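PDB 3A8P: Rho guanine nucleotide exchange factor TIAM2 from Mus musculus, which stimulates GDP-GTP exchange on the Rho-family GTPase Rac1, linking extracellular signals such as laminin to the cytoskeleton and neurite growth. Local coordinates for residues A[178-181]-A[182-186]. Numbering follows the deposited sequence.
Sequences ENQI and RQWEQ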
loop_
_atom_site.group_PDB
_atom_site.type_symbol
_atom_site.label_atom_id
_atom_site.label_comp_id
_atom_site.label_asym_id
_atom_site.label_seq_id
_atom_site.Cartn_x
_atom_site.Cartn_y
_atom_site.Cartn_z
ATOM N N GLU A 178 -15.209 -14.261 19.025
ATOM C CA GLU A 178 -14.184 -14.506 18.019
ATOM C C GLU A 178 -14.318 -13.477 16.899
ATOM O O GLU A 178 -13.318 -12.970 16.393
ATOM C CB GLU A 178 -14.318 -15.922 17.450
ATOM C CG GLU A 178 -14.265 -17.001 18.513
ATOM C CD GLU A 178 -14.233 -18.401 17.928
ATOM O OE1 GLU A 178 -15.094 -18.713 17.074
ATOM O OE2 GLU A 178 -13.350 -19.190 18.331
ATOM N N ASN A 179 -15.561 -13.177 16.524
ATOM C CA ASN A 179 -15.837 -12.193 15.484
ATOM C C ASN A 179 -15.231 -10.862 15.905
ATOM O O ASN A 179 -14.644 -10.148 15.093
ATOM C CB ASN A 179 -17.346 -12.022 15.303
ATOM C CG ASN A 179 -18.009 -13.250 14.704
ATOM O OD1 ASN A 179 -19.223 -13.427 14.818
ATOM N ND2 ASN A 179 -17.218 -14.100 14.054
ATOM N N GLN A 180 -15.383 -10.542 17.187
ATOM C CA GLN A 180 -14.855 -9.307 17.749
ATOM C C GLN A 180 -13.321 -9.328 17.696
ATOM O O GLN A 180 -12.686 -8.355 17.289
ATOM C CB GLN A 180 -15.330 -9.167 19.195
ATOM C CG GLN A 180 -15.114 -7.797 19.788
ATOM C CD GLN A 180 -15.499 -7.733 21.255
ATOM O OE1 GLN A 180 -16.596 -8.141 21.643
ATOM N NE2 GLN A 180 -14.594 -7.217 22.076
ATOM N N ILE A 181 -12.737 -10.449 18.106
ATOM C CA ILE A 181 -11.291 -10.604 18.098
ATOM C C ILE A 181 -10.756 -10.393 16.679
ATOM O O ILE A 181 -9.731 -9.726 16.485
ATOM C CB ILE A 181 -10.883 -12.006 18.628
ATOM C CG1 ILE A 181 -11.200 -12.100 20.124
ATOM C CG2 ILE A 181 -9.392 -12.254 18.410
ATOM C CD1 ILE A 181 -11.004 -13.488 20.717
ATOM N N ARG A 182 -11.453 -10.938 15.685
ATOM C CA ARG A 182 -11.010 -10.771 14.300
ATOM C C ARG A 182 -11.039 -9.310 13.869
ATOM O O ARG A 182 -10.193 -8.873 13.087
ATOM C CB ARG A 182 -11.874 -11.577 13.331
ATOM C CG ARG A 182 -11.823 -13.074 13.531
ATOM C CD ARG A 182 -12.325 -13.796 12.286
ATOM N NE ARG A 182 -12.591 -15.206 12.545
ATOM C CZ ARG A 182 -13.724 -15.671 13.064
ATOM N NH1 ARG A 182 -14.708 -14.834 13.375
ATOM N NH2 ARG A 182 -13.870 -16.973 13.281
ATOM N N GLN A 183 -12.021 -8.560 14.360
ATOM C CA GLN A 183 -12.117 -7.157 14.001
ATOM C C GLN A 183 -10.924 -6.424 14.602
ATOM O O GLN A 183 -10.282 -5.618 13.922
ATOM C CB GLN A 183 -13.434 -6.544 14.502
ATOM C CG GLN A 183 -13.664 -5.115 14.005
ATOM C CD GLN A 183 -13.675 -5.024 12.482
ATOM O OE1 GLN A 183 -14.557 -5.570 11.827
ATOM N NE2 GLN A 183 -12.680 -4.337 11.914
ATOM N N TRP A 184 -10.624 -6.708 15.869
ATOM C CA TRP A 184 -9.483 -6.084 16.545
ATOM C C TRP A 184 -8.214 -6.374 15.746
ATOM O O TRP A 184 -7.349 -5.512 15.582
ATOM C CB TRP A 184 -9.289 -6.656 17.954
ATOM C CG TRP A 184 -10.291 -6.238 18.992
ATOM C CD1 TRP A 184 -11.081 -7.065 19.746
ATOM C CD2 TRP A 184 -10.527 -4.908 19.475
ATOM N NE1 TRP A 184 -11.784 -6.334 20.670
ATOM C CE2 TRP A 184 -11.466 -5.009 20.527
ATOM C CE3 TRP A 184 -10.032 -3.644 19.128
ATOM C CZ2 TRP A 184 -11.921 -3.891 21.233
ATOM C CZ3 TRP A 184 -10.485 -2.534 19.830
ATOM C CH2 TRP A 184 -11.421 -2.666 20.871
ATOM N N GLU A 185 -8.117 -7.607 15.265
ATOM C CA GLU A 185 -6.966 -8.054 14.499
ATOM C C GLU A 185 -6.868 -7.332 13.161
ATOM O O GLU A 185 -5.774 -6.959 12.727
ATOM C CB GLU A 185 -7.055 -9.568 14.294
ATOM C CG GLU A 185 -5.974 -10.172 13.433
ATOM C CD GLU A 185 -6.070 -11.687 13.404
ATOM O OE1 GLU A 185 -5.595 -12.339 14.357
ATOM O OE2 GLU A 185 -6.639 -12.228 12.433
ATOM N N GLN A 186 -8.006 -7.133 12.505
ATOM C CA GLN A 186 -8.001 -6.440 11.232
ATOM C C GLN A 186 -7.689 -4.960 11.443
ATOM O O GLN A 186 -6.949 -4.364 10.657
ATOM C CB GLN A 186 -9.336 -6.631 10.510
ATOM C CG GLN A 186 -9.532 -8.072 10.042
ATOM C CD GLN A 186 -10.702 -8.261 9.090
ATOM O OE1 GLN A 186 -10.857 -9.328 8.499
ATOM N NE2 GLN A 186 -11.526 -7.234 8.933
#
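The indole of W184 meets I181 CA at its edge, near the ring plane, while the carbonyl oxygen of Q180 approaches obliquely, 3.2 Å from W184 CD1. At the other flat group, the R182 guanidinium, N179 CG lies in plane at the edge, 3.9 Å from R182 NH1, with the amide turned 38° from it. Both pairs belong to two successive turns of helix 171-206, in the predicted coiled coil of the CC-Ex part of the PHCCEx module. With W184 CG beside its own backbone N (chi1 -73°), the indole leans back toward the preceding turn, where the extended Q180 side chain runs alongside and brings CG to 3.7 Å from W184 NE1. The indole also touches D154 and M157 of helix 136-165, which I181 meets through E162 and L165. Replacing the indole of W184 with the methyl of an alanine is likely to open a gap toward helix 136-165 and leave the Q180 chain without its neighbour. E178 OE1 stays 4.3 Å from R182 NH2, well out of the guanidinium plane, so any attraction between the opposite charges is probably no more than electrostatic, with no N-H directed at the oxygen. R182 CG packs 3.2 Å from E178 O, the same oxygen that accepts the hydrogen bond from R182 N at 2.8 Å. The same i to i+4 bonding recurs in W184 N to Q180 O at 3.0 Å and E185 N to I181 O at 2.9 Å.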